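Local structure of Bd3459 (5CEC) at residues M120-I125 with L147-E152; L139-N144 with Q169-V174; T161-T166 with L259-G264; T177-F182 with R214-V219. The protein probably cleaves peptidoglycan peptides as a serine-type D-Ala-D-Ala peptidase of the S13 family, and forms a complex with the immunity protein Bd3460. The protein carries 1 engineered substitution. One frame throughout, in Å; residues are numbered along the deposited sequence. Where two conformers were deposited one is given.

Four contacts illustrate how a chain folds back on itself in interlocking loops. From the N terminus, contact 1 opens on helix 118-130 and closes when 147-152 returns to it. Before it does, contact 2 has opened at the end of strand 135-141, and helix 167-182 closes it, so the two cross. Contact 3 in turn crosses contact 2: it starts in the loop before that helix and closes far along the chain on helix 253-262. Nested inside it, contact 4 joins helix 167-182 to strand 212-218. Contacts 2 and 4 thus set one helix against two neighbouring strands of the mixed sheet, contact 1 adds a second helix, and contact 3 ties the loop before helix 167-182 to helix 253-262.

Contact 1 of 4, residues M120-I125 with L147-E152; sequences MSYFLI and LAWLAE. With SO4 (sulfate ion), chain E.
Tyr-122 and Trp-149 meet with their rings turned steeply against each other, the planes at 78° and the centroid of the tyrosine ring 5.8 Å from that of the six-membered indole ring. CE1 of Tyr-122 comes obliquely to CZ2 of Trp-149 at 3.7 Å. Beside it Ser-121 touches the far end of the same indole, its CB 3.5 Å from CZ3 of Trp-149. The serine OG also lies 3.5 Å from CD1 of Leu-147, a plain van der Waals contact; the hydroxyl is hydrogen-bonded back along the chain to Gly-117 O. No hydrogen bond joins the two segments. The indole is extended from the loop with CG opposite the backbone N (chi1 -161°), which carries its benzo end over to the helix while NE1 points the other way. There NE1 of Trp-149 gives a bent hydrogen bond to O3 of a sulfate ion, 2.9 Å with an angle of 137° at the hydrogen; the sulfate, probably from the crystallisation liquor, is also held by Arg-118, whose guanidinium bonds the Tyr-122 hydroxyl too. Trp-149 is carried on a type I turn, Ala-148 to Ala-151. Helix 118-130 is the crossover helix of a beta-alpha-beta unit, linking the parallel strands 104-109 and 135-141, and the loop that leaves the second strand packs back onto it.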
loop_
_atom_site.group_PDB
_atom_site.type_symbol
_atom_site.label_atom_id
_atom_site.label_comp_id
_atom_site.label_asym_id
_atom_site.label_seq_id
_atom_site.Cartn_x
_atom_site.Cartn_y
_atom_site.Cartn_z
ATOM N N MET A 120 -16.434 4.348 -8.167
ATOM C CA MET A 120 -17.759 3.730 -8.100
ATOM C C MET A 120 -18.874 4.704 -8.505
ATOM O O MET A 120 -19.857 4.314 -9.131
ATOM C CB MET A 120 -17.999 3.079 -6.741
ATOM C CG MET A 120 -19.266 2.273 -6.728
ATOM S SD MET A 120 -19.233 0.908 -7.895
ATOM C CE MET A 120 -19.957 -0.421 -6.965
ATOM N N SER A 121 -18.701 5.972 -8.161
ATOM C CA SER A 121 -19.677 7.005 -8.514
ATOM C C SER A 121 -19.721 7.180 -10.024
ATOM O O SER A 121 -20.805 7.269 -10.603
ATOM C CB SER A 121 -19.358 8.344 -7.839
ATOM O OG SER A 121 -19.547 8.257 -6.442
ATOM N N TYR A 122 -18.548 7.226 -10.658
ATOM C CA TYR A 122 -18.496 7.298 -12.114
ATOM C C TYR A 122 -19.195 6.120 -12.765
ATOM O O TYR A 122 -19.923 6.283 -13.738
ATOM C CB TYR A 122 -17.049 7.344 -12.614
ATOM C CG TYR A 122 -16.252 8.619 -12.355
ATOM C CD1 TYR A 122 -16.836 9.785 -11.840
ATOM C CD2 TYR A 122 -14.899 8.637 -12.632
ATOM C CE1 TYR A 122 -16.086 10.930 -11.619
ATOM C CE2 TYR A 122 -14.143 9.768 -12.417
ATOM C CZ TYR A 122 -14.730 10.906 -11.923
ATOM O OH TYR A 122 -13.947 12.005 -11.731
ATOM N N PHE A 123 -18.970 4.931 -12.233
ATOM C CA PHE A 123 -19.657 3.740 -12.747
ATOM C C PHE A 123 -21.158 3.839 -12.543
ATOM O O PHE A 123 -21.933 3.539 -13.457
ATOM C CB PHE A 123 -19.101 2.479 -12.110
ATOM C CG PHE A 123 -19.716 1.213 -12.646
ATOM C CD1 PHE A 123 -19.464 0.775 -13.954
ATOM C CD2 PHE A 123 -20.591 0.486 -11.878
ATOM C CE1 PHE A 123 -20.062 -0.370 -14.452
ATOM C CE2 PHE A 123 -21.189 -0.666 -12.379
ATOM C CZ PHE A 123 -20.932 -1.085 -13.666
ATOM N N LEU A 124 -21.576 4.278 -11.368
ATOM C CA LEU A 124 -23.004 4.430 -11.126
ATOM C C LEU A 124 -23.638 5.429 -12.103
ATOM O O LEU A 124 -24.737 5.189 -12.612
ATOM C CB LEU A 124 -23.291 4.835 -9.680
ATOM C CG LEU A 124 -24.743 5.169 -9.319
ATOM C CD1 LEU A 124 -25.667 4.031 -9.731
ATOM C CD2 LEU A 124 -24.889 5.501 -7.861
ATOM N N ILE A 125 -22.954 6.548 -12.329
ATOM C CA ILE A 125 -23.477 7.554 -13.252
ATOM C C ILE A 125 -23.558 7.011 -14.670
ATOM O O ILE A 125 -24.573 7.234 -15.367
ATOM C CB ILE A 125 -22.703 8.875 -13.147
ATOM C CG1 ILE A 125 -22.940 9.505 -11.779
ATOM C CG2 ILE A 125 -23.118 9.849 -14.242
ATOM C CD1 ILE A 125 -21.923 10.531 -11.377
ATOM N N LEU A 147 -19.793 7.411 1.367
ATOM C CA LEU A 147 -19.250 8.023 0.161
ATOM C C LEU A 147 -18.088 8.903 0.560
ATOM O O LEU A 147 -18.263 9.864 1.357
ATOM C CB LEU A 147 -20.308 8.856 -0.551
ATOM C CG LEU A 147 -19.853 9.603 -1.789
ATOM C CD1 LEU A 147 -19.512 8.638 -2.916
ATOM C CD2 LEU A 147 -20.932 10.572 -2.232
ATOM N N ALA A 148 -16.903 8.571 0.048
ATOM C CA ALA A 148 -15.676 9.355 0.280
ATOM C C ALA A 148 -15.022 9.476 -1.067
ATOM O O ALA A 148 -14.471 8.512 -1.589
ATOM C CB ALA A 148 -14.745 8.648 1.240
ATOM N N TRP A 149 -15.063 10.670 -1.641
ATOM C CA TRP A 149 -14.634 10.824 -2.998
ATOM C C TRP A 149 -13.232 10.292 -3.257
ATOM O O TRP A 149 -12.998 9.577 -4.246
ATOM C CB TRP A 149 -14.730 12.292 -3.412
ATOM C CG TRP A 149 -14.745 12.520 -4.859
ATOM C CD1 TRP A 149 -13.789 13.145 -5.608
ATOM C CD2 TRP A 149 -15.777 12.150 -5.767
ATOM N NE1 TRP A 149 -14.163 13.171 -6.932
ATOM C CE2 TRP A 149 -15.387 12.585 -7.056
ATOM C CE3 TRP A 149 -17.011 11.518 -5.628
ATOM C CZ2 TRP A 149 -16.176 12.374 -8.192
ATOM C CZ3 TRP A 149 -17.789 11.327 -6.757
ATOM C CH2 TRP A 149 -17.375 11.751 -8.017
ATOM N N LEU A 150 -12.310 10.613 -2.348
ATOM C CA LEU A 150 -10.900 10.247 -2.486
ATOM C C LEU A 150 -10.564 8.891 -1.811
ATOM O O LEU A 150 -9.403 8.628 -1.481
ATOM C CB LEU A 150 -9.991 11.384 -1.984
ATOM C CG LEU A 150 -10.173 12.711 -2.712
ATOM C CD1 LEU A 150 -9.251 13.744 -2.088
ATOM C CD2 LEU A 150 -9.936 12.619 -4.213
ATOM N N ALA A 151 -11.559 8.008 -1.697
ATOM C CA ALA A 151 -11.371 6.711 -1.000
ATOM C C ALA A 151 -10.138 5.922 -1.441
ATOM O O ALA A 151 -9.566 5.207 -0.641
ATOM C CB ALA A 151 -12.605 5.860 -1.195
ATOM N N GLU A 152 -9.813 5.968 -2.736
ATOM C CA GLU A 152 -8.673 5.276 -3.319
ATOM C C GLU A 152 -7.499 6.129 -3.681
ATOM O O GLU A 152 -6.645 5.676 -4.450
ATOM C CB GLU A 152 -9.063 4.765 -4.706
ATOM C CG GLU A 152 -10.167 3.851 -4.750
ATOM C CD GLU A 152 -10.247 3.178 -6.089
ATOM O OE1 GLU A 152 -9.478 2.252 -6.299
ATOM O OE2 GLU A 152 -11.131 3.553 -6.848
HETATM S S SO4 E . -12.577 16.242 -9.498
HETATM O O1 SO4 E . -11.344 15.545 -9.949
HETATM O O2 SO4 E . -12.269 17.594 -8.990
HETATM O O3 SO4 E . -13.395 15.424 -8.589
HETATM O O4 SO4 E . -13.504 16.462 -10.671
#

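Contact 2 of 4, residues L139-N144 with Q169-V174; sequences LTFDEN and QQASIV
At the C-terminal end of a sheet strand, where 135-141 gives way to a turn, Phe-141 and the carbonyl of Glu-143 meet one side of helix 167-182. The phenylalanine ring is covered on one face by Val-174: CG1 stands 3.8 Å from the ring centroid, 23° off the normal, a CH-pi contact displaced toward the rim and closest at CE2 of Phe-141 (3.5 Å). With CG lodged between the backbone N and the carbonyl carbon (chi1 65°), the ring is thrown toward the helix, and its CZ edge reaches Ala-171 O at 3.5 Å. This helix lies in the connection between strands 135-141 and 212-218, parallel neighbours in the mixed sheet, and so forms part of a beta-alpha-beta crossover. Polar groups take over past the strand. Asp-142 OD1 accepts from Asn-144 N at 3.0 Å, closing an Asx turn. The extended side chain of Gln-170 sends NE2 to Glu-143 O, 2.8 Å; the acceptor lies in the plane of the glutamine amide, whereas the donor sits above the carbonyl plane. A water bound to Gln-170 NE2 at 2.9 Å donates to Asp-142 O, giving the amide nitrogen a second partner, and another water donates to Gln-170 OE1 at 2.7 Å.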
loop_
_atom_site.group_PDB
_atom_site.type_symbol
_atom_site.label_atom_id
_atom_site.label_comp_id
_atom_site.label_asym_id
_atom_site.label_seq_id
_atom_site.Cartn_x
_atom_site.Cartn_y
_atom_site.Cartn_z
ATOM N N LEU A 139 -32.718 13.162 -4.770
ATOM C CA LEU A 139 -31.788 12.112 -4.410
ATOM C C LEU A 139 -31.670 12.048 -2.909
ATOM O O LEU A 139 -31.231 13.006 -2.279
ATOM C CB LEU A 139 -30.422 12.343 -5.046
ATOM C CG LEU A 139 -29.344 11.312 -4.719
ATOM C CD1 LEU A 139 -29.751 9.932 -5.229
ATOM C CD2 LEU A 139 -27.988 11.731 -5.285
ATOM N N THR A 140 -32.045 10.932 -2.319
ATOM C CA THR A 140 -31.899 10.751 -0.875
ATOM C C THR A 140 -31.043 9.541 -0.600
ATOM O O THR A 140 -30.790 8.750 -1.487
ATOM C CB THR A 140 -33.262 10.668 -0.146
ATOM O OG1 THR A 140 -33.953 9.482 -0.523
ATOM C CG2 THR A 140 -34.097 11.890 -0.434
ATOM N N PHE A 141 -30.545 9.436 0.628
ATOM C CA PHE A 141 -29.604 8.387 0.998
ATOM C C PHE A 141 -29.688 8.134 2.494
ATOM O O PHE A 141 -30.033 9.043 3.260
ATOM C CB PHE A 141 -28.172 8.756 0.601
ATOM C CG PHE A 141 -27.638 9.961 1.341
ATOM C CD1 PHE A 141 -27.905 11.249 0.901
ATOM C CD2 PHE A 141 -26.932 9.807 2.521
ATOM C CE1 PHE A 141 -27.473 12.341 1.613
ATOM C CE2 PHE A 141 -26.520 10.899 3.228
ATOM C CZ PHE A 141 -26.784 12.157 2.778
ATOM N N ASP A 142 -29.378 6.902 2.899
ATOM C CA ASP A 142 -29.435 6.529 4.318
ATOM C C ASP A 142 -28.030 6.471 4.937
ATOM O O ASP A 142 -27.014 6.824 4.330
ATOM C CB ASP A 142 -30.248 5.233 4.534
ATOM C CG ASP A 142 -29.561 3.981 4.053
ATOM O OD1 ASP A 142 -28.340 3.982 3.761
ATOM O OD2 ASP A 142 -30.283 2.953 3.977
ATOM N N GLU A 143 -28.010 6.074 6.201
ATOM C CA GLU A 143 -26.812 6.110 7.014
ATOM C C GLU A 143 -25.817 5.005 6.704
ATOM O O GLU A 143 -24.712 5.008 7.220
ATOM C CB GLU A 143 -27.155 6.122 8.514
ATOM C CG GLU A 143 -27.770 4.838 9.051
ATOM C CD GLU A 143 -29.282 4.758 8.971
ATOM O OE1 GLU A 143 -29.923 5.274 8.017
ATOM O OE2 GLU A 143 -29.840 4.105 9.864
ATOM N N ASN A 144 -26.172 4.108 5.785
ATOM C CA ASN A 144 -25.241 3.098 5.353
ATOM C C ASN A 144 -24.611 3.409 4.018
ATOM O O ASN A 144 -23.819 2.619 3.537
ATOM C CB ASN A 144 -25.924 1.737 5.337
ATOM C CG ASN A 144 -26.311 1.293 6.718
ATOM O OD1 ASN A 144 -25.507 1.389 7.642
ATOM N ND2 ASN A 144 -27.522 0.777 6.853
ATOM N N GLN A 169 -23.402 14.101 11.426
ATOM C CA GLN A 169 -22.134 14.554 10.904
ATOM C C GLN A 169 -21.823 13.815 9.612
ATOM O O GLN A 169 -21.516 14.450 8.618
ATOM C CB GLN A 169 -21.018 14.316 11.908
ATOM C CG GLN A 169 -19.662 14.848 11.491
ATOM C CD GLN A 169 -18.611 14.582 12.565
ATOM O OE1 GLN A 169 -18.666 13.568 13.284
ATOM N NE2 GLN A 169 -17.673 15.515 12.719
ATOM N N GLN A 170 -21.929 12.488 9.628
ATOM C CA GLN A 170 -21.664 11.675 8.434
ATOM C C GLN A 170 -22.529 12.156 7.284
ATOM O O GLN A 170 -22.032 12.355 6.167
ATOM C CB GLN A 170 -21.938 10.205 8.700
ATOM C CG GLN A 170 -21.731 9.303 7.489
ATOM C CD GLN A 170 -22.118 7.887 7.820
ATOM O OE1 GLN A 170 -21.530 7.293 8.731
ATOM N NE2 GLN A 170 -23.134 7.357 7.148
ATOM N N ALA A 171 -23.837 12.297 7.553
ATOM C CA ALA A 171 -24.811 12.653 6.509
ATOM C C ALA A 171 -24.563 14.035 5.927
ATOM O O ALA A 171 -24.714 14.217 4.720
ATOM C CB ALA A 171 -26.243 12.573 7.045
ATOM N N SER A 172 -24.139 14.984 6.763
ATOM C CA SER A 172 -23.838 16.343 6.290
ATOM C C SER A 172 -22.733 16.283 5.250
ATOM O O SER A 172 -22.800 16.913 4.190
ATOM C CB SER A 172 -23.389 17.234 7.471
ATOM O OG SER A 172 -22.932 18.506 7.033
ATOM N N ILE A 173 -21.727 15.480 5.553
ATOM C CA ILE A 173 -20.560 15.368 4.677
ATOM C C ILE A 173 -20.895 14.568 3.411
ATOM O O ILE A 173 -20.490 14.959 2.327
ATOM C CB ILE A 173 -19.362 14.776 5.430
ATOM C CG1 ILE A 173 -19.023 15.690 6.610
ATOM C CG2 ILE A 173 -18.158 14.611 4.500
ATOM C CD1 ILE A 173 -18.441 17.034 6.251
ATOM N N VAL A 174 -21.682 13.497 3.523
ATOM C CA VAL A 174 -22.110 12.744 2.328
ATOM C C VAL A 174 -22.947 13.641 1.430
ATOM O O VAL A 174 -22.749 13.636 0.218
ATOM C CB VAL A 174 -22.855 11.460 2.716
ATOM C CG1 VAL A 174 -23.440 10.779 1.499
ATOM C CG2 VAL A 174 -21.882 10.512 3.410
HETATM O O HOH W 1 -24.591 8.304 4.813
HETATM O O HOH W 2 -22.410 5.018 9.798
#

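Contact 3 of 4, residues T161-T166 with L259-G264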
loop_
_atom_site.group_PDB
_atom_site.type_symbol
_atom_site.label_atom_id
_atom_site.label_comp_id
_atom_site.label_asym_id
_atom_site.label_seq_id
_atom_site.Cartn_x
_atom_site.Cartn_y
_atom_site.Cartn_z
ATOM N N THR A 161 -8.500 8.165 8.779
ATOM C CA THR A 161 -9.824 7.963 8.216
ATOM C C THR A 161 -10.838 8.730 9.062
ATOM O O THR A 161 -10.873 8.566 10.291
ATOM C CB THR A 161 -10.163 6.473 8.197
ATOM O OG1 THR A 161 -9.113 5.784 7.490
ATOM C CG2 THR A 161 -11.490 6.208 7.572
ATOM N N PRO A 162 -11.692 9.540 8.417
ATOM C CA PRO A 162 -12.678 10.243 9.205
ATOM C C PRO A 162 -13.554 9.272 9.969
ATOM O O PRO A 162 -14.040 8.292 9.414
ATOM C CB PRO A 162 -13.462 11.039 8.173
ATOM C CG PRO A 162 -12.543 11.192 7.035
ATOM C CD PRO A 162 -11.723 9.951 7.004
ATOM N N LYS A 163 -13.708 9.525 11.256
ATOM C CA LYS A 163 -14.529 8.715 12.134
ATOM C C LYS A 163 -15.693 9.610 12.590
ATOM O O LYS A 163 -15.505 10.542 13.371
ATOM C CB LYS A 163 -13.691 8.196 13.302
ATOM C CG LYS A 163 -14.436 7.224 14.204
ATOM C CD LYS A 163 -13.482 6.457 15.117
ATOM C CE LYS A 163 -14.219 5.554 16.097
ATOM N NZ LYS A 163 -15.319 4.768 15.452
ATOM N N TYR A 164 -16.887 9.336 12.072
ATOM C CA TYR A 164 -18.065 10.160 12.348
ATOM C C TYR A 164 -18.738 9.675 13.625
ATOM O O TYR A 164 -19.243 8.550 13.711
ATOM C CB TYR A 164 -19.042 10.100 11.189
ATOM C CG TYR A 164 -18.410 10.532 9.875
ATOM C CD1 TYR A 164 -17.932 11.825 9.686
ATOM C CD2 TYR A 164 -18.287 9.645 8.825
ATOM C CE1 TYR A 164 -17.336 12.215 8.487
ATOM C CE2 TYR A 164 -17.698 10.016 7.633
ATOM C CZ TYR A 164 -17.230 11.299 7.452
ATOM O OH TYR A 164 -16.660 11.685 6.254
ATOM N N ASP A 165 -18.782 10.556 14.597
ATOM C CA ASP A 165 -19.293 10.200 15.915
ATOM C C ASP A 165 -20.813 10.393 16.017
ATOM O O ASP A 165 -21.425 9.919 16.966
ATOM C CB ASP A 165 -18.541 10.970 17.006
ATOM C CG ASP A 165 -17.004 10.851 16.877
ATOM O OD1 ASP A 165 -16.426 9.754 17.036
ATOM O OD2 ASP A 165 -16.354 11.877 16.619
ATOM N N THR A 166 -21.422 11.037 15.015
ATOM C CA THR A 166 -22.875 11.109 14.913
ATOM C C THR A 166 -23.257 10.813 13.463
ATOM O O THR A 166 -22.486 11.062 12.532
ATOM C CB THR A 166 -23.462 12.480 15.307
ATOM O OG1 THR A 166 -23.054 13.482 14.368
ATOM C CG2 THR A 166 -23.031 12.908 16.711
ATOM N N LEU A 259 -13.881 -1.240 6.989
ATOM C CA LEU A 259 -14.193 -2.650 7.191
ATOM C C LEU A 259 -14.267 -2.947 8.695
ATOM O O LEU A 259 -15.175 -3.624 9.145
ATOM C CB LEU A 259 -13.173 -3.557 6.528
ATOM C CG LEU A 259 -13.299 -3.720 5.016
ATOM C CD1 LEU A 259 -12.090 -4.401 4.456
ATOM C CD2 LEU A 259 -14.580 -4.464 4.624
ATOM N N TYR A 260 -13.283 -2.463 9.460
ATOM C CA TYR A 260 -13.212 -2.730 10.903
ATOM C C TYR A 260 -14.417 -2.165 11.613
ATOM O O TYR A 260 -15.022 -2.842 12.461
ATOM C CB TYR A 260 -11.915 -2.147 11.402
ATOM C CG TYR A 260 -11.541 -2.310 12.833
ATOM C CD1 TYR A 260 -11.887 -1.346 13.775
ATOM C CD2 TYR A 260 -10.774 -3.383 13.249
ATOM C CE1 TYR A 260 -11.473 -1.444 15.088
ATOM C CE2 TYR A 260 -10.375 -3.507 14.580
ATOM C CZ TYR A 260 -10.723 -2.542 15.487
ATOM O OH TYR A 260 -10.276 -2.681 16.767
ATOM N N TRP A 261 -14.828 -0.949 11.269
ATOM C CA TRP A 261 -16.024 -0.378 11.872
ATOM C C TRP A 261 -17.289 -1.101 11.435
ATOM O O TRP A 261 -18.172 -1.379 12.254
ATOM C CB TRP A 261 -16.139 1.106 11.549
ATOM C CG TRP A 261 -15.030 1.933 12.096
ATOM C CD1 TRP A 261 -14.327 1.743 13.255
ATOM C CD2 TRP A 261 -14.479 3.108 11.490
ATOM N NE1 TRP A 261 -13.395 2.746 13.418
ATOM C CE2 TRP A 261 -13.447 3.572 12.327
ATOM C CE3 TRP A 261 -14.746 3.811 10.309
ATOM C CZ2 TRP A 261 -12.708 4.711 12.026
ATOM C CZ3 TRP A 261 -13.970 4.933 10.006
ATOM C CH2 TRP A 261 -12.983 5.368 10.869
ATOM N N ASN A 262 -17.368 -1.448 10.156
ATOM C CA ASN A 262 -18.516 -2.208 9.654
ATOM C C ASN A 262 -18.751 -3.501 10.427
ATOM O O ASN A 262 -19.888 -3.877 10.613
ATOM C CB ASN A 262 -18.333 -2.610 8.180
ATOM C CG ASN A 262 -18.529 -1.475 7.194
ATOM O OD1 ASN A 262 -18.878 -0.341 7.553
ATOM N ND2 ASN A 262 -18.324 -1.803 5.933
ATOM N N LEU A 263 -17.679 -4.192 10.774
ATOM C CA LEU A 263 -17.761 -5.473 11.444
ATOM C C LEU A 263 -17.971 -5.346 12.967
ATOM O O LEU A 263 -18.110 -6.362 13.653
ATOM C CB LEU A 263 -16.533 -6.311 11.111
ATOM C CG LEU A 263 -16.345 -6.632 9.624
ATOM C CD1 LEU A 263 -14.995 -7.269 9.331
ATOM C CD2 LEU A 263 -17.434 -7.581 9.154
ATOM N N GLY A 264 -18.056 -4.107 13.469
ATOM C CA GLY A 264 -18.411 -3.836 14.876
ATOM C C GLY A 264 -17.351 -3.135 15.707
ATOM O O GLY A 264 -17.527 -2.928 16.916
#
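Lys-163 and Trp-261 have the closest pair of CA atoms here, yet these stand 9.2 Å apart, as the loop leading into helix 167-182 passes the C-terminal end of helix 253-262. Side chains tie the two together, and no hydrogen bond joins the segments. Trp-261 fills the gap. Along one side of its indole runs the lysine: CD of Lys-163 is 3.6 Å from CZ2 of Trp-261, and a bend at the last torsion (chi4 45°) brings the ammonium over a face of the five-membered ring. NZ of Lys-163 lies 3.8 Å from the centroid of that ring, 26° off the normal, a cation-pi contact. At the opposite end of the indole, CZ3 of Trp-261 meets Pro-162 O at 3.4 Å and CG2 of Thr-161 at 3.7 Å. The hydroxyl of Thr-161 is turned to Asp-257, one helical turn before Trp-261, while its methyl lies against the indole. Just beyond, Gly-264 ends the helix in a Schellman motif. NZ of Lys-163 and NE1 of Trp-261, 3.5 Å apart, are both donors and cannot bond to each other; the ammonium interacts instead with the electron-rich face of the indole, an attraction probably less directional than a hydrogen bond.

Contact 4 of 4, residues T177-F182 with R214-V219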
loop_
_atom_site.group_PDB
_atom_site.type_symbol
_atom_site.label_atom_id
_atom_site.label_comp_id
_atom_site.label_asym_id
_atom_site.label_seq_id
_atom_site.Cartn_x
_atom_site.Cartn_y
_atom_site.Cartn_z
ATOM N N THR A 177 -20.636 15.941 -0.408
ATOM C CA THR A 177 -19.901 15.256 -1.453
ATOM C C THR A 177 -20.815 14.918 -2.642
ATOM O O THR A 177 -20.407 15.043 -3.796
ATOM C CB THR A 177 -19.261 13.967 -0.892
ATOM O OG1 THR A 177 -18.431 14.313 0.219
ATOM C CG2 THR A 177 -18.445 13.225 -1.951
ATOM N N LEU A 178 -22.052 14.506 -2.358
ATOM C CA LEU A 178 -23.021 14.284 -3.421
ATOM C C LEU A 178 -23.254 15.562 -4.215
ATOM O O LEU A 178 -23.275 15.534 -5.427
ATOM C CB LEU A 178 -24.330 13.741 -2.875
ATOM C CG LEU A 178 -24.355 12.248 -2.497
ATOM C CD1 LEU A 178 -25.623 11.927 -1.722
ATOM C CD2 LEU A 178 -24.224 11.371 -3.738
ATOM N N THR A 179 -23.356 16.692 -3.523
ATOM C CA THR A 179 -23.653 17.955 -4.159
ATOM C C THR A 179 -22.461 18.454 -4.969
ATOM O O THR A 179 -22.633 18.908 -6.100
ATOM C CB THR A 179 -24.042 18.992 -3.108
ATOM O OG1 THR A 179 -25.203 18.559 -2.385
ATOM C CG2 THR A 179 -24.305 20.394 -3.694
ATOM N N SER A 180 -21.252 18.349 -4.423
ATOM C CA SER A 180 -20.106 19.008 -5.050
ATOM C C SER A 180 -19.317 18.107 -5.981
ATOM O O SER A 180 -18.575 18.600 -6.811
ATOM C CB SER A 180 -19.201 19.605 -3.978
ATOM O OG SER A 180 -19.886 20.651 -3.311
ATOM N N SER A 181 -19.495 16.785 -5.855
ATOM C CA SER A 181 -18.738 15.830 -6.651
ATOM C C SER A 181 -19.612 14.885 -7.462
ATOM O O SER A 181 -19.437 14.775 -8.668
ATOM C CB SER A 181 -17.795 15.019 -5.749
ATOM O OG SER A 181 -16.826 15.870 -5.170
ATOM N N PHE A 182 -20.564 14.213 -6.828
ATOM C CA PHE A 182 -21.378 13.250 -7.565
ATOM C C PHE A 182 -22.221 13.949 -8.634
ATOM O O PHE A 182 -22.414 13.417 -9.734
ATOM C CB PHE A 182 -22.278 12.480 -6.580
ATOM C CG PHE A 182 -23.069 11.386 -7.214
ATOM C CD1 PHE A 182 -24.317 11.647 -7.762
ATOM C CD2 PHE A 182 -22.547 10.101 -7.314
ATOM C CE1 PHE A 182 -25.049 10.634 -8.333
ATOM C CE2 PHE A 182 -23.263 9.091 -7.913
ATOM C CZ PHE A 182 -24.505 9.370 -8.428
ATOM N N ARG A 214 -31.413 17.778 -8.596
ATOM C CA ARG A 214 -31.972 19.038 -8.097
ATOM C C ARG A 214 -31.854 19.160 -6.586
ATOM O O ARG A 214 -31.312 20.166 -6.104
ATOM C CB ARG A 214 -33.424 19.253 -8.526
ATOM C CG ARG A 214 -33.912 20.661 -8.151
ATOM C CD ARG A 214 -35.095 21.154 -8.961
ATOM N NE ARG A 214 -34.832 21.222 -10.394
ATOM C CZ ARG A 214 -35.770 21.323 -11.337
ATOM N NH1 ARG A 214 -37.068 21.352 -11.024
ATOM N NH2 ARG A 214 -35.404 21.382 -12.617
ATOM N N THR A 215 -32.342 18.164 -5.844
ATOM C CA THR A 215 -32.403 18.211 -4.377
ATOM C C THR A 215 -31.749 16.964 -3.824
ATOM O O THR A 215 -31.973 15.872 -4.327
ATOM C CB THR A 215 -33.870 18.223 -3.884
ATOM O OG1 THR A 215 -34.533 19.336 -4.471
ATOM C CG2 THR A 215 -33.933 18.323 -2.370
ATOM N N ILE A 216 -30.947 17.129 -2.783
ATOM C CA ILE A 216 -30.258 16.019 -2.130
ATOM C C ILE A 216 -30.512 16.094 -0.637
ATOM O O ILE A 216 -30.299 17.155 -0.028
ATOM C CB ILE A 216 -28.742 16.051 -2.411
ATOM C CG1 ILE A 216 -28.500 16.022 -3.922
ATOM C CG2 ILE A 216 -28.040 14.889 -1.690
ATOM C CD1 ILE A 216 -27.076 16.243 -4.354
ATOM N N SER A 217 -30.923 14.981 -0.033
ATOM C CA SER A 217 -31.159 14.971 1.409
ATOM C C SER A 217 -30.999 13.599 2.045
ATOM O O SER A 217 -31.068 12.596 1.375
ATOM C CB SER A 217 -32.502 15.587 1.758
ATOM O OG SER A 217 -33.559 14.871 1.221
ATOM N N PHE A 218 -30.708 13.607 3.339
ATOM C CA PHE A 218 -30.538 12.400 4.140
ATOM C C PHE A 218 -31.915 11.900 4.593
ATOM O O PHE A 218 -32.751 12.692 5.086
ATOM C CB PHE A 218 -29.657 12.755 5.342
ATOM C CG PHE A 218 -29.522 11.668 6.355
ATOM C CD1 PHE A 218 -28.920 10.482 6.033
ATOM C CD2 PHE A 218 -29.950 11.849 7.664
ATOM C CE1 PHE A 218 -28.775 9.469 6.968
ATOM C CE2 PHE A 218 -29.807 10.844 8.602
ATOM C CZ PHE A 218 -29.222 9.646 8.251
ATOM N N VAL A 219 -32.154 10.602 4.391
ATOM C CA VAL A 219 -33.336 9.905 4.923
ATOM C C VAL A 219 -32.870 8.623 5.597
ATOM O O VAL A 219 -32.365 7.723 4.925
ATOM C CB VAL A 219 -34.379 9.573 3.824
ATOM C CG1 VAL A 219 -35.549 8.796 4.419
ATOM C CG2 VAL A 219 -34.875 10.848 3.152
#
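Ile-216 points from a sheet strand into the side of a helix, the familiar helix-on-sheet packing of an alpha/beta layer: strand 212-218 is an outermost strand of the mixed sheet, and helix 167-182 lies in the crossover that leads to it from strand 135-141. In the apolar part Ile-216 uses both its branches, one on each of two successive helix residues. CG2 of Ile-216 packs on CD1 of Leu-178 at 3.8 Å, while its longer arm, with CG1 opposite the carbonyl carbon (chi1 -57°), carries CD1 along the helix surface. There CD1 of Ile-216 rests 3.8 Å from CA of Thr-179 and 3.6 Å from OG1 of Thr-179, in van der Waals contact. Leu-178 also touches Leu-139 and Phe-141, so it bridges the two neighbouring strands. Among polar interactions, no hydrogen bond joins 177-182 to 214-219. The Thr-179 hydroxyl is hydrogen-bonded to Arg-175 O, one turn back. The polar link between helix and strand comes from that same arginine, whose NE bonds Ile-216 O. The last group is the backbone of the helix, which widens into a pi-type turn: Thr-177 O accepts from two donors, Ser-181 N at 2.8 Å and Phe-182 N at 3.1 Å.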